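Local coordinates for general stress protein 26 (PDB 3EC6) that is of unknown function but binds flavin-adenine dinucleotide and is probably a flavoprotein of the pyridoxamine 5'-phosphate oxidase family, at residues Leu20-Asn25 / Thr54-Asn59; Lys27-Phe32 / Ser50-Asp55; Pro60-Leu65 / Gly82-Glu87. All blocks are in the same frame, centred on the assembly; numbering follows the deposited sequence.

Contact 1: residues Leu20-Asn25 / Thr54-Asn59; sequences LSTVRN and TDIENN. With FAD (flavin-adenine dinucleotide), chain B.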
loop_
_atom_site.group_PDB
_atom_site.type_symbol
_atom_site.label_atom_id
_atom_site.label_comp_id
_atom_site.label_asym_id
_atom_site.label_seq_id
_atom_site.Cartn_x
_atom_site.Cartn_y
_atom_site.Cartn_z
ATOM N N LEU A 20 -0.280 -5.443 -0.554
ATOM C CA LEU A 20 -0.239 -5.950 -1.928
ATOM C C LEU A 20 -0.996 -4.975 -2.807
ATOM O O LEU A 20 -2.209 -4.749 -2.584
ATOM C CB LEU A 20 -0.960 -7.311 -1.961
ATOM C CG LEU A 20 -1.124 -7.952 -3.355
ATOM C CD1 LEU A 20 0.251 -8.213 -4.035
ATOM C CD2 LEU A 20 -1.923 -9.294 -3.283
ATOM N N SER A 21 -0.304 -4.410 -3.789
ATOM C CA SER A 21 -0.978 -3.467 -4.713
ATOM C C SER A 21 -1.080 -4.103 -6.098
ATOM O O SER A 21 -0.180 -4.796 -6.581
ATOM C CB SER A 21 -0.124 -2.213 -4.831
ATOM O OG SER A 21 0.055 -1.681 -3.511
ATOM N N THR A 22 -2.209 -3.851 -6.744
ATOM C CA THR A 22 -2.535 -4.352 -8.073
ATOM C C THR A 22 -3.142 -3.211 -8.866
ATOM O O THR A 22 -3.338 -2.087 -8.337
ATOM C CB THR A 22 -3.616 -5.475 -7.979
ATOM O OG1 THR A 22 -4.701 -4.998 -7.140
ATOM C CG2 THR A 22 -3.023 -6.760 -7.361
ATOM N N VAL A 23 -3.348 -3.450 -10.173
ATOM C CA VAL A 23 -4.088 -2.511 -11.027
ATOM C C VAL A 23 -5.471 -3.080 -11.295
ATOM O O VAL A 23 -5.584 -4.264 -11.639
ATOM C CB VAL A 23 -3.375 -2.300 -12.365
ATOM C CG1 VAL A 23 -4.188 -1.312 -13.251
ATOM C CG2 VAL A 23 -1.984 -1.810 -12.140
ATOM N N ARG A 24 -6.504 -2.254 -11.110
ATOM C CA ARG A 24 -7.932 -2.670 -11.105
ATOM C C ARG A 24 -8.606 -1.678 -12.008
ATOM O O ARG A 24 -8.844 -0.522 -11.625
ATOM C CB ARG A 24 -8.551 -2.596 -9.693
ATOM C CG ARG A 24 -10.064 -2.948 -9.643
ATOM C CD ARG A 24 -10.596 -3.218 -8.244
ATOM N NE ARG A 24 -9.829 -4.261 -7.614
ATOM C CZ ARG A 24 -9.877 -4.597 -6.321
ATOM N NH1 ARG A 24 -10.726 -4.004 -5.480
ATOM N NH2 ARG A 24 -9.082 -5.564 -5.899
ATOM N N ASN A 25 -8.887 -2.109 -13.223
ATOM C CA ASN A 25 -9.565 -1.228 -14.169
ATOM C C ASN A 25 -8.804 0.079 -14.399
ATOM O O ASN A 25 -9.389 1.180 -14.357
ATOM C CB ASN A 25 -10.967 -0.921 -13.644
ATOM C CG ASN A 25 -11.868 -2.106 -13.711
ATOM O OD1 ASN A 25 -11.827 -2.876 -14.679
ATOM N ND2 ASN A 25 -12.681 -2.286 -12.670
ATOM N N THR A 54 -9.171 -11.237 -9.468
ATOM C CA THR A 54 -9.610 -10.682 -10.736
ATOM C C THR A 54 -8.644 -9.634 -11.301
ATOM O O THR A 54 -8.427 -9.592 -12.516
ATOM C CB THR A 54 -11.013 -10.057 -10.574
ATOM O OG1 THR A 54 -11.863 -11.088 -10.063
ATOM C CG2 THR A 54 -11.584 -9.558 -11.925
ATOM N N ASP A 55 -8.083 -8.813 -10.400
ATOM C CA ASP A 55 -7.102 -7.782 -10.798
ATOM C C ASP A 55 -5.970 -8.497 -11.506
ATOM O O ASP A 55 -5.619 -8.127 -12.643
ATOM C CB ASP A 55 -6.495 -7.021 -9.622
ATOM C CG ASP A 55 -7.462 -6.136 -8.914
ATOM O OD1 ASP A 55 -8.563 -5.831 -9.465
ATOM O OD2 ASP A 55 -7.115 -5.724 -7.801
ATOM N N ILE A 56 -5.422 -9.504 -10.804
ATOM C CA ILE A 56 -4.206 -10.228 -11.266
ATOM C C ILE A 56 -4.562 -10.887 -12.590
ATOM O O ILE A 56 -3.779 -10.853 -13.514
ATOM C CB ILE A 56 -3.598 -11.175 -10.181
ATOM C CG1 ILE A 56 -2.992 -10.331 -9.037
ATOM C CG2 ILE A 56 -2.546 -12.194 -10.736
ATOM C CD1 ILE A 56 -2.640 -11.103 -7.780
ATOM N N GLU A 57 -5.749 -11.492 -12.667
ATOM C CA GLU A 57 -6.289 -12.015 -13.942
ATOM C C GLU A 57 -6.207 -11.025 -15.095
ATOM O O GLU A 57 -6.014 -11.413 -16.260
ATOM C CB GLU A 57 -7.758 -12.485 -13.785
ATOM C CG GLU A 57 -7.961 -13.782 -13.024
ATOM C CD GLU A 57 -9.434 -14.052 -12.664
ATOM O OE1 GLU A 57 -10.334 -13.420 -13.240
ATOM O OE2 GLU A 57 -9.686 -14.934 -11.835
ATOM N N ASN A 58 -6.374 -9.737 -14.805
ATOM C CA ASN A 58 -6.345 -8.697 -15.854
ATOM C C ASN A 58 -4.959 -7.987 -16.125
ATOM O O ASN A 58 -4.634 -7.528 -17.217
ATOM C CB ASN A 58 -7.489 -7.698 -15.562
ATOM C CG ASN A 58 -8.884 -8.322 -15.818
ATOM O OD1 ASN A 58 -9.235 -8.641 -16.985
ATOM N ND2 ASN A 58 -9.667 -8.520 -14.757
ATOM N N ASN A 59 -4.107 -8.001 -15.121
ATOM C CA ASN A 59 -2.799 -7.413 -15.259
ATOM C C ASN A 59 -1.989 -8.094 -14.187
ATOM O O ASN A 59 -2.259 -7.941 -13.011
ATOM C CB ASN A 59 -2.857 -5.877 -14.994
ATOM C CG ASN A 59 -1.508 -5.194 -15.131
ATOM O OD1 ASN A 59 -0.449 -5.785 -14.870
ATOM N ND2 ASN A 59 -1.522 -3.906 -15.435
HETATM P PA FAD B . -12.669 -8.049 -1.986
HETATM O O1A FAD B . -12.723 -8.979 -3.189
HETATM O O2A FAD B . -13.370 -8.597 -0.756
HETATM O O5B FAD B . -13.445 -6.633 -2.272
HETATM C C5B FAD B . -13.287 -5.623 -1.304
HETATM C C4B FAD B . -12.682 -4.474 -2.085
HETATM O O4B FAD B . -13.706 -3.926 -2.942
HETATM C C3B FAD B . -12.193 -3.392 -1.127
HETATM O O3B FAD B . -10.776 -3.454 -0.966
HETATM C C2B FAD B . -12.761 -2.116 -1.748
HETATM O O2B FAD B . -11.808 -1.516 -2.609
HETATM C C1B FAD B . -13.958 -2.577 -2.584
HETATM N N9A FAD B . -15.219 -2.511 -1.804
HETATM C C8A FAD B . -15.335 -2.605 -0.436
HETATM N N7A FAD B . -16.642 -2.489 -0.096
HETATM C C5A FAD B . -17.368 -2.337 -1.220
HETATM C C6A FAD B . -18.741 -2.177 -1.404
HETATM N N6A FAD B . -19.504 -1.865 -0.346
HETATM N N1A FAD B . -19.211 -2.023 -2.698
HETATM C C2A FAD B . -18.332 -2.034 -3.779
HETATM N N3A FAD B . -16.965 -2.197 -3.580
HETATM C C4A FAD B . -16.493 -2.349 -2.309
HETATM N N1 FAD B . -7.351 -11.018 3.300
HETATM C C2 FAD B . -6.929 -12.208 2.745
HETATM O O2 FAD B . -7.711 -12.723 1.940
HETATM N N3 FAD B . -5.695 -12.742 3.037
HETATM C C4 FAD B . -4.860 -12.120 3.940
HETATM O O4 FAD B . -3.729 -12.622 4.204
HETATM C C4X FAD B . -5.295 -10.939 4.575
HETATM N N5 FAD B . -4.461 -10.323 5.494
HETATM C C5X FAD B . -4.909 -9.162 6.112
HETATM C C6 FAD B . -4.049 -8.574 7.060
HETATM C C7 FAD B . -4.488 -7.387 7.654
HETATM C C7M FAD B . -3.582 -6.748 8.680
HETATM C C8 FAD B . -5.733 -6.811 7.320
HETATM C C8M FAD B . -6.221 -5.507 7.934
HETATM C C9 FAD B . -6.550 -7.385 6.337
HETATM C C9A FAD B . -6.137 -8.590 5.735
HETATM N N10 FAD B . -6.946 -9.190 4.777
HETATM C C10 FAD B . -6.526 -10.393 4.211
HETATM C "C1'" FAD B . -8.200 -8.582 4.239
HETATM C "C2'" FAD B . -8.001 -7.811 2.925
HETATM O "O2'" FAD B . -7.067 -6.741 3.094
HETATM C "C3'" FAD B . -9.345 -7.187 2.545
HETATM O "O3'" FAD B . -10.288 -8.269 2.452
HETATM C "C4'" FAD B . -9.266 -6.434 1.224
HETATM O "O4'" FAD B . -10.455 -5.610 0.993
HETATM C "C5'" FAD B . -9.103 -7.421 0.056
HETATM O "O5'" FAD B . -9.096 -6.693 -1.163
HETATM P P FAD B . -9.918 -7.387 -2.363
HETATM O O1P FAD B . -10.099 -6.422 -3.530
HETATM O O2P FAD B . -9.409 -8.761 -2.694
HETATM O O3P FAD B . -11.269 -7.526 -1.514
HETATM O O HOH W 1 -2.240 -5.996 -11.054
#

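Contact 2: residues Lys27-Phe32 / Ser50-Asp55; sequences KPHSAF and SKKITD. With FAD (flavin-adenine dinucleotide), chain B.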
loop_
_atom_site.group_PDB
_atom_site.type_symbol
_atom_site.label_atom_id
_atom_site.label_comp_id
_atom_site.label_asym_id
_atom_site.label_seq_id
_atom_site.Cartn_x
_atom_site.Cartn_y
_atom_site.Cartn_z
ATOM N N LYS A 27 -6.767 1.594 -12.478
ATOM C CA LYS A 27 -6.590 2.378 -11.250
ATOM C C LYS A 27 -5.848 1.501 -10.240
ATOM O O LYS A 27 -5.946 0.269 -10.304
ATOM C CB LYS A 27 -7.948 2.738 -10.661
ATOM C CG LYS A 27 -8.802 3.537 -11.636
ATOM C CD LYS A 27 -10.094 3.958 -10.973
ATOM C CE LYS A 27 -10.823 2.848 -10.280
ATOM N NZ LYS A 27 -12.206 3.352 -9.913
ATOM N N PRO A 28 -5.070 2.121 -9.347
ATOM C CA PRO A 28 -4.351 1.318 -8.363
ATOM C C PRO A 28 -5.281 0.867 -7.222
ATOM O O PRO A 28 -6.249 1.549 -6.850
ATOM C CB PRO A 28 -3.286 2.286 -7.816
ATOM C CG PRO A 28 -4.015 3.660 -7.875
ATOM C CD PRO A 28 -4.992 3.574 -9.099
ATOM N N HIS A 29 -4.975 -0.300 -6.681
ATOM C CA HIS A 29 -5.682 -0.811 -5.504
ATOM C C HIS A 29 -4.677 -1.465 -4.594
ATOM O O HIS A 29 -3.846 -2.260 -5.050
ATOM C CB HIS A 29 -6.708 -1.853 -5.889
ATOM C CG HIS A 29 -7.437 -2.394 -4.699
ATOM N ND1 HIS A 29 -6.992 -3.488 -3.976
ATOM C CD2 HIS A 29 -8.566 -1.959 -4.080
ATOM C CE1 HIS A 29 -7.840 -3.723 -2.985
ATOM N NE2 HIS A 29 -8.806 -2.809 -3.033
ATOM N N SER A 30 -4.812 -1.231 -3.301
ATOM C CA SER A 30 -3.892 -1.808 -2.330
ATOM C C SER A 30 -4.678 -2.434 -1.193
ATOM O O SER A 30 -5.679 -1.903 -0.767
ATOM C CB SER A 30 -2.980 -0.746 -1.745
ATOM O OG SER A 30 -2.073 -0.284 -2.724
ATOM N N ALA A 31 -4.160 -3.530 -0.657
ATOM C CA ALA A 31 -4.817 -4.217 0.459
ATOM C C ALA A 31 -3.735 -4.711 1.411
ATOM O O ALA A 31 -2.649 -5.138 0.982
ATOM C CB ALA A 31 -5.647 -5.404 -0.052
ATOM N N PHE A 32 -4.027 -4.671 2.701
ATOM C CA PHE A 32 -3.186 -5.376 3.678
ATOM C C PHE A 32 -3.356 -6.875 3.469
ATOM O O PHE A 32 -4.473 -7.365 3.301
ATOM C CB PHE A 32 -3.565 -4.973 5.130
ATOM C CG PHE A 32 -3.363 -3.507 5.397
ATOM C CD1 PHE A 32 -2.077 -2.998 5.477
ATOM C CD2 PHE A 32 -4.464 -2.635 5.528
ATOM C CE1 PHE A 32 -1.863 -1.641 5.691
ATOM C CE2 PHE A 32 -4.251 -1.266 5.768
ATOM C CZ PHE A 32 -2.957 -0.791 5.858
ATOM N N SER A 50 -11.782 -13.330 -4.608
ATOM C CA SER A 50 -11.232 -12.016 -4.296
ATOM C C SER A 50 -11.058 -11.150 -5.530
ATOM O O SER A 50 -10.678 -11.634 -6.591
ATOM C CB SER A 50 -9.873 -12.193 -3.618
ATOM O OG SER A 50 -10.091 -12.546 -2.290
ATOM N N LYS A 51 -11.354 -9.860 -5.379
ATOM C CA LYS A 51 -11.108 -8.922 -6.461
ATOM C C LYS A 51 -9.619 -8.841 -6.785
ATOM O O LYS A 51 -9.276 -8.590 -7.908
ATOM C CB LYS A 51 -11.709 -7.542 -6.179
ATOM C CG LYS A 51 -13.228 -7.492 -6.284
ATOM C CD LYS A 51 -13.695 -6.124 -5.707
ATOM C CE LYS A 51 -15.152 -6.133 -5.250
ATOM N NZ LYS A 51 -16.067 -6.309 -6.406
ATOM N N LYS A 52 -8.747 -9.091 -5.806
ATOM C CA LYS A 52 -7.305 -9.089 -6.110
ATOM C C LYS A 52 -6.992 -10.184 -7.111
ATOM O O LYS A 52 -6.139 -10.024 -7.958
ATOM C CB LYS A 52 -6.461 -9.320 -4.857
ATOM C CG LYS A 52 -6.667 -8.303 -3.763
ATOM C CD LYS A 52 -6.323 -6.877 -4.233
ATOM C CE LYS A 52 -5.031 -6.390 -3.731
ATOM N NZ LYS A 52 -4.730 -5.049 -4.293
ATOM N N ILE A 53 -7.713 -11.296 -7.024
ATOM C CA ILE A 53 -7.527 -12.347 -8.005
ATOM C C ILE A 53 -7.998 -11.897 -9.374
ATOM O O ILE A 53 -7.319 -12.138 -10.354
ATOM C CB ILE A 53 -8.226 -13.671 -7.573
ATOM C CG1 ILE A 53 -7.747 -14.184 -6.191
ATOM C CG2 ILE A 53 -8.101 -14.732 -8.672
ATOM C CD1 ILE A 53 -6.301 -14.527 -6.066
ATOM N N THR A 54 -9.171 -11.237 -9.468
ATOM C CA THR A 54 -9.610 -10.682 -10.736
ATOM C C THR A 54 -8.644 -9.634 -11.301
ATOM O O THR A 54 -8.427 -9.592 -12.516
ATOM C CB THR A 54 -11.013 -10.057 -10.574
ATOM O OG1 THR A 54 -11.863 -11.088 -10.063
ATOM C CG2 THR A 54 -11.584 -9.558 -11.925
ATOM N N ASP A 55 -8.083 -8.813 -10.400
ATOM C CA ASP A 55 -7.102 -7.782 -10.798
ATOM C C ASP A 55 -5.970 -8.497 -11.506
ATOM O O ASP A 55 -5.619 -8.127 -12.643
ATOM C CB ASP A 55 -6.495 -7.021 -9.622
ATOM C CG ASP A 55 -7.462 -6.136 -8.914
ATOM O OD1 ASP A 55 -8.563 -5.831 -9.465
ATOM O OD2 ASP A 55 -7.115 -5.724 -7.801
HETATM P PA FAD B . -12.669 -8.049 -1.986
HETATM O O1A FAD B . -12.723 -8.979 -3.189
HETATM O O2A FAD B . -13.370 -8.597 -0.756
HETATM O O5B FAD B . -13.445 -6.633 -2.272
HETATM C C5B FAD B . -13.287 -5.623 -1.304
HETATM C C4B FAD B . -12.682 -4.474 -2.085
HETATM O O4B FAD B . -13.706 -3.926 -2.942
HETATM C C3B FAD B . -12.193 -3.392 -1.127
HETATM O O3B FAD B . -10.776 -3.454 -0.966
HETATM C C2B FAD B . -12.761 -2.116 -1.748
HETATM O O2B FAD B . -11.808 -1.516 -2.609
HETATM C C1B FAD B . -13.958 -2.577 -2.584
HETATM N N9A FAD B . -15.219 -2.511 -1.804
HETATM C C8A FAD B . -15.335 -2.605 -0.436
HETATM N N7A FAD B . -16.642 -2.489 -0.096
HETATM C C5A FAD B . -17.368 -2.337 -1.220
HETATM C C6A FAD B . -18.741 -2.177 -1.404
HETATM N N6A FAD B . -19.504 -1.865 -0.346
HETATM N N1A FAD B . -19.211 -2.023 -2.698
HETATM C C2A FAD B . -18.332 -2.034 -3.779
HETATM N N3A FAD B . -16.965 -2.197 -3.580
HETATM C C4A FAD B . -16.493 -2.349 -2.309
HETATM N N1 FAD B . -7.351 -11.018 3.300
HETATM C C2 FAD B . -6.929 -12.208 2.745
HETATM O O2 FAD B . -7.711 -12.723 1.940
HETATM N N3 FAD B . -5.695 -12.742 3.037
HETATM C C4 FAD B . -4.860 -12.120 3.940
HETATM O O4 FAD B . -3.729 -12.622 4.204
HETATM C C4X FAD B . -5.295 -10.939 4.575
HETATM N N5 FAD B . -4.461 -10.323 5.494
HETATM C C5X FAD B . -4.909 -9.162 6.112
HETATM C C6 FAD B . -4.049 -8.574 7.060
HETATM C C7 FAD B . -4.488 -7.387 7.654
HETATM C C7M FAD B . -3.582 -6.748 8.680
HETATM C C8 FAD B . -5.733 -6.811 7.320
HETATM C C8M FAD B . -6.221 -5.507 7.934
HETATM C C9 FAD B . -6.550 -7.385 6.337
HETATM C C9A FAD B . -6.137 -8.590 5.735
HETATM N N10 FAD B . -6.946 -9.190 4.777
HETATM C C10 FAD B . -6.526 -10.393 4.211
HETATM C "C1'" FAD B . -8.200 -8.582 4.239
HETATM C "C2'" FAD B . -8.001 -7.811 2.925
HETATM O "O2'" FAD B . -7.067 -6.741 3.094
HETATM C "C3'" FAD B . -9.345 -7.187 2.545
HETATM O "O3'" FAD B . -10.288 -8.269 2.452
HETATM C "C4'" FAD B . -9.266 -6.434 1.224
HETATM O "O4'" FAD B . -10.455 -5.610 0.993
HETATM C "C5'" FAD B . -9.103 -7.421 0.056
HETATM O "O5'" FAD B . -9.096 -6.693 -1.163
HETATM P P FAD B . -9.918 -7.387 -2.363
HETATM O O1P FAD B . -10.099 -6.422 -3.530
HETATM O O2P FAD B . -9.409 -8.761 -2.694
HETATM O O3P FAD B . -11.269 -7.526 -1.514
#

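Contact 3: residues Pro60-Leu65 / Gly82-Glu87; sequences PNVHVL and GLASIE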
loop_
_atom_site.group_PDB
_atom_site.type_symbol
_atom_site.label_atom_id
_atom_site.label_comp_id
_atom_site.label_asym_id
_atom_site.label_seq_id
_atom_site.Cartn_x
_atom_site.Cartn_y
_atom_site.Cartn_z
ATOM N N PRO A 60 -0.943 -8.857 -14.584
ATOM C CA PRO A 60 -0.259 -9.652 -13.568
ATOM C C PRO A 60 0.796 -8.896 -12.719
ATOM O O PRO A 60 1.377 -9.488 -11.798
ATOM C CB PRO A 60 0.481 -10.729 -14.404
ATOM C CG PRO A 60 0.800 -10.081 -15.675
ATOM C CD PRO A 60 -0.423 -9.104 -15.949
ATOM N N ASN A 61 1.038 -7.628 -13.051
ATOM C CA ASN A 61 2.097 -6.855 -12.354
ATOM C C ASN A 61 1.607 -6.417 -10.997
ATOM O O ASN A 61 0.520 -5.844 -10.890
ATOM C CB ASN A 61 2.439 -5.607 -13.148
ATOM C CG ASN A 61 3.072 -5.937 -14.471
ATOM O OD1 ASN A 61 2.380 -6.012 -15.494
ATOM N ND2 ASN A 61 4.348 -6.166 -14.455
ATOM N N VAL A 62 2.395 -6.738 -9.982
ATOM C CA VAL A 62 2.010 -6.370 -8.597
ATOM C C VAL A 62 3.169 -5.730 -7.895
ATOM O O VAL A 62 4.307 -5.774 -8.339
ATOM C CB VAL A 62 1.560 -7.620 -7.775
ATOM C CG1 VAL A 62 0.358 -8.277 -8.458
ATOM C CG2 VAL A 62 2.709 -8.621 -7.560
ATOM N N HIS A 63 2.864 -5.064 -6.799
ATOM C CA HIS A 63 3.877 -4.353 -6.020
ATOM C C HIS A 63 3.612 -4.714 -4.558
ATOM O O HIS A 63 2.456 -4.804 -4.136
ATOM C CB HIS A 63 3.707 -2.858 -6.261
ATOM C CG HIS A 63 4.720 -2.014 -5.568
ATOM N ND1 HIS A 63 4.556 -1.622 -4.249
ATOM C CD2 HIS A 63 5.931 -1.563 -5.959
ATOM C CE1 HIS A 63 5.604 -0.904 -3.883
ATOM N NE2 HIS A 63 6.458 -0.848 -4.899
ATOM N N VAL A 64 4.663 -4.969 -3.794
ATOM C CA VAL A 64 4.567 -5.316 -2.361
ATOM C C VAL A 64 5.414 -4.364 -1.545
ATOM O O VAL A 64 6.529 -4.098 -1.900
ATOM C CB VAL A 64 5.042 -6.772 -2.134
ATOM C CG1 VAL A 64 5.099 -7.101 -0.641
ATOM C CG2 VAL A 64 4.135 -7.752 -2.852
ATOM N N LEU A 65 4.841 -3.877 -0.440
ATOM C CA LEU A 65 5.568 -3.176 0.625
ATOM C C LEU A 65 5.519 -4.090 1.826
ATOM O O LEU A 65 4.443 -4.555 2.229
ATOM C CB LEU A 65 4.941 -1.816 1.011
ATOM C CG LEU A 65 4.899 -0.803 -0.092
ATOM C CD1 LEU A 65 4.103 0.391 0.414
ATOM C CD2 LEU A 65 6.351 -0.336 -0.326
ATOM N N GLY A 82 6.976 -7.519 -9.217
ATOM C CA GLY A 82 7.043 -8.795 -9.947
ATOM C C GLY A 82 5.682 -9.143 -10.516
ATOM O O GLY A 82 4.753 -8.355 -10.393
ATOM N N LEU A 83 5.600 -10.290 -11.176
ATOM C CA LEU A 83 4.343 -10.810 -11.731
ATOM C C LEU A 83 3.753 -11.879 -10.830
ATOM O O LEU A 83 4.466 -12.704 -10.262
ATOM C CB LEU A 83 4.564 -11.360 -13.145
ATOM C CG LEU A 83 4.578 -10.343 -14.292
ATOM C CD1 LEU A 83 5.774 -9.387 -14.210
ATOM C CD2 LEU A 83 4.571 -11.061 -15.633
ATOM N N ALA A 84 2.434 -11.827 -10.682
ATOM C CA ALA A 84 1.700 -12.736 -9.859
ATOM C C ALA A 84 0.963 -13.778 -10.699
ATOM O O ALA A 84 0.608 -13.562 -11.877
ATOM C CB ALA A 84 0.690 -11.912 -9.042
ATOM N N SER A 85 0.798 -14.939 -10.075
ATOM C CA SER A 85 -0.058 -15.992 -10.625
ATOM C C SER A 85 -0.786 -16.671 -9.460
ATOM O O SER A 85 -0.502 -16.408 -8.292
ATOM C CB SER A 85 0.793 -16.972 -11.434
ATOM O OG SER A 85 1.764 -17.572 -10.605
ATOM N N ILE A 86 -1.713 -17.567 -9.785
ATOM C CA ILE A 86 -2.467 -18.270 -8.727
ATOM C C ILE A 86 -1.894 -19.659 -8.575
ATOM O O ILE A 86 -1.590 -20.351 -9.574
ATOM C CB ILE A 86 -3.951 -18.318 -9.100
ATOM C CG1 ILE A 86 -4.474 -16.897 -9.279
ATOM C CG2 ILE A 86 -4.779 -18.987 -7.935
ATOM C CD1 ILE A 86 -4.044 -15.930 -8.234
ATOM N N GLU A 87 -1.723 -20.083 -7.327
ATOM C CA GLU A 87 -1.057 -21.348 -7.010
ATOM C C GLU A 87 -2.053 -22.136 -6.156
ATOM O O GLU A 87 -2.580 -21.629 -5.148
ATOM C CB GLU A 87 0.291 -21.065 -6.288
ATOM C CG GLU A 87 0.943 -22.316 -5.707
ATOM C CD GLU A 87 1.431 -23.283 -6.781
ATOM O OE1 GLU A 87 2.588 -23.108 -7.218
ATOM O OE2 GLU A 87 0.717 -24.245 -7.143
#

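Contact 1: residues Leu20-Asn25 / Thr54-Asn59
D55 carries most of the polar contact between T54-N59 and L20-N25, its carboxylate facing the strand and gripped there by T22 and R24. R24 meets it side-on as a salt bridge: NE donates to OD1 (2.7 Å, N-H...O 162°) on the syn lone pair, and NH2 donates to OD2 (2.7 Å). The guanidinium and carboxylate planes are 41° apart, so the fork is twisted rather than flat. T22 OG1 gives its proton to D55 OD2 at 2.6 Å from the anti side but well out of the carboxylate plane, and T22 OG1 and R24 NH2 reach this oxygen from opposite faces of the carboxylate. A short acid suits the place because three donors are shared over its two oxygens. R24 bends at chi3 (-56°), which leaves NH2 able to reach both D55 and the FAD phosphate, where it donates to O1P at 2.7 Å; the aspartate therefore positions an arginine that binds the cofactor and would be expected to stabilise the arginine's positive charge.

One residue on, I56 brings CG1 to T22 CG2 (3.9 Å), crossing it at about a right angle. The methyl of a threonine supplies apolar cover here while its hydroxyl serves D55 and also bonds K52 NZ.

N59, just past the helix, packs its amide ND2 against V23 CB at 3.9 Å. That amide is held by partners outside the two segments, OD1 by the backbone of N61 and ND2 by D26 O of the second subunit. A water joins the backbones, accepting from V23 N and donating to N59 O.

The C-terminal turn of helix 51-58 thus lies across strand 17-24, which runs between strands 27-38 and 61-66. I56 also rests on V62 of strand 61-66 and on I116 of strand 113-126.

Contact 2: residues Lys27-Phe32 / Ser50-Asp55
H29 turns the ND1 edge of its imidazole to the end of K52, whose CD and CE each lie 3.5 Å from H29 ND1. K52 NZ donates to H29 ND1 at 2.8 Å and sits almost exactly in the ring plane, only 2° out of it. Bends at chi2 (-60°) and chi3 turn the lysine back from its helix towards the strand, and the curve passes A31, whose CB lies 3.9 Å from K52 CE. Alanine suits this spot because its small methyl leaves room for the lysine chain on one side and the ribityl part of FAD on the other. K52 NZ also bonds T22 OG1 and L20 O on strand 17-24.

At the other edge of the ring, H29 NE2 donates to the ribose hydroxyl O3B of FAD (2.9 Å) and makes a weaker, longer bond to O2B. Backbone amides at the start of helix 51-58 bind the diphosphate, K51 N reaching O1A at 2.7 Å and K52 N reaching O2P. F32 O accepts from the ribityl hydroxyl O2' further along the strand.

ND1 accepting from the lysine is consistent with the proton being on NE2, which donates to O3B. The ammonium would thus be expected to favour a neutral, NE2-protonated imidazole, although D55, whose OD2 is 4.4 Å from H29 ND1, would offset part of the lysine's charge.

Contact 3: residues Pro60-Leu65 / Gly82-Glu87
The peptide carbonyl of P60 meets A84 edge-on: in its carbonyl plane, A84 N donates to P60 O (2.8 Å, N-H...O 162°), and the same oxygen also receives a CA-H...O contact from L83 CA at 3.2 Å. The pyrrolidine ring, puckered rather than flat, and the L83 side chain lie side by side and point the same way, P60 CG resting against L83 CD2 at 3.9 Å in one of the two conformers of L83. A proline is tolerated just before the strand, since its carbonyl does the pairing and no N-H is used at this position across the contact.

V62 and G82 form an antiparallel hydrogen-bonded pair. V62 N meets G82 O nearly head-on at 2.9 Å, whereas the return bond from G82 N to V62 O is weak and long. N61 and L83 make the adjacent non-hydrogen-bonded pair, their CA atoms 4.6 Å apart and their side chains on the same face as each other.

V62 points to the other face, where its CG1, anti to the carbonyl carbon (chi1 -60°), touches A84 CB at 3.7 Å. With no side chain on G82, V62 CG2 can approach G82 O, at 3.5 Å. L20, T22 and I118 also pack on V62, while I56 covers both V62 and A84.

The axes of strands 61-65 and 82-87 diverge by 108°, and G82-E87 goes on to pair with strand 113-126. Such a twisted antiparallel hairpin, closing a curled sheet, is in keeping with the split barrel of FMN-binding proteins.

In the fold
From the N terminus, strands 17-24 and 27-38 come first, and helix 51-58 then returns to both. Contact 1 closes the longer of the two excursions, and contact 2 the shorter one within it, both ending on the same helix and sharing T54 and D55. Their centres are 5 Å apart, and both border the same FAD. Contact 3 follows in series, once the helix has led into strand 61-66, and closes the hairpin with strand 77-87. It joins contact 1 through the pairing of S21 with H63, and contact 2 through I53 against I86. Contacts 1 and 2 fasten helix 51-58 to strands 17-24 and 27-38; contact 3 ties strands 61-66 and 77-87 within the same sheet.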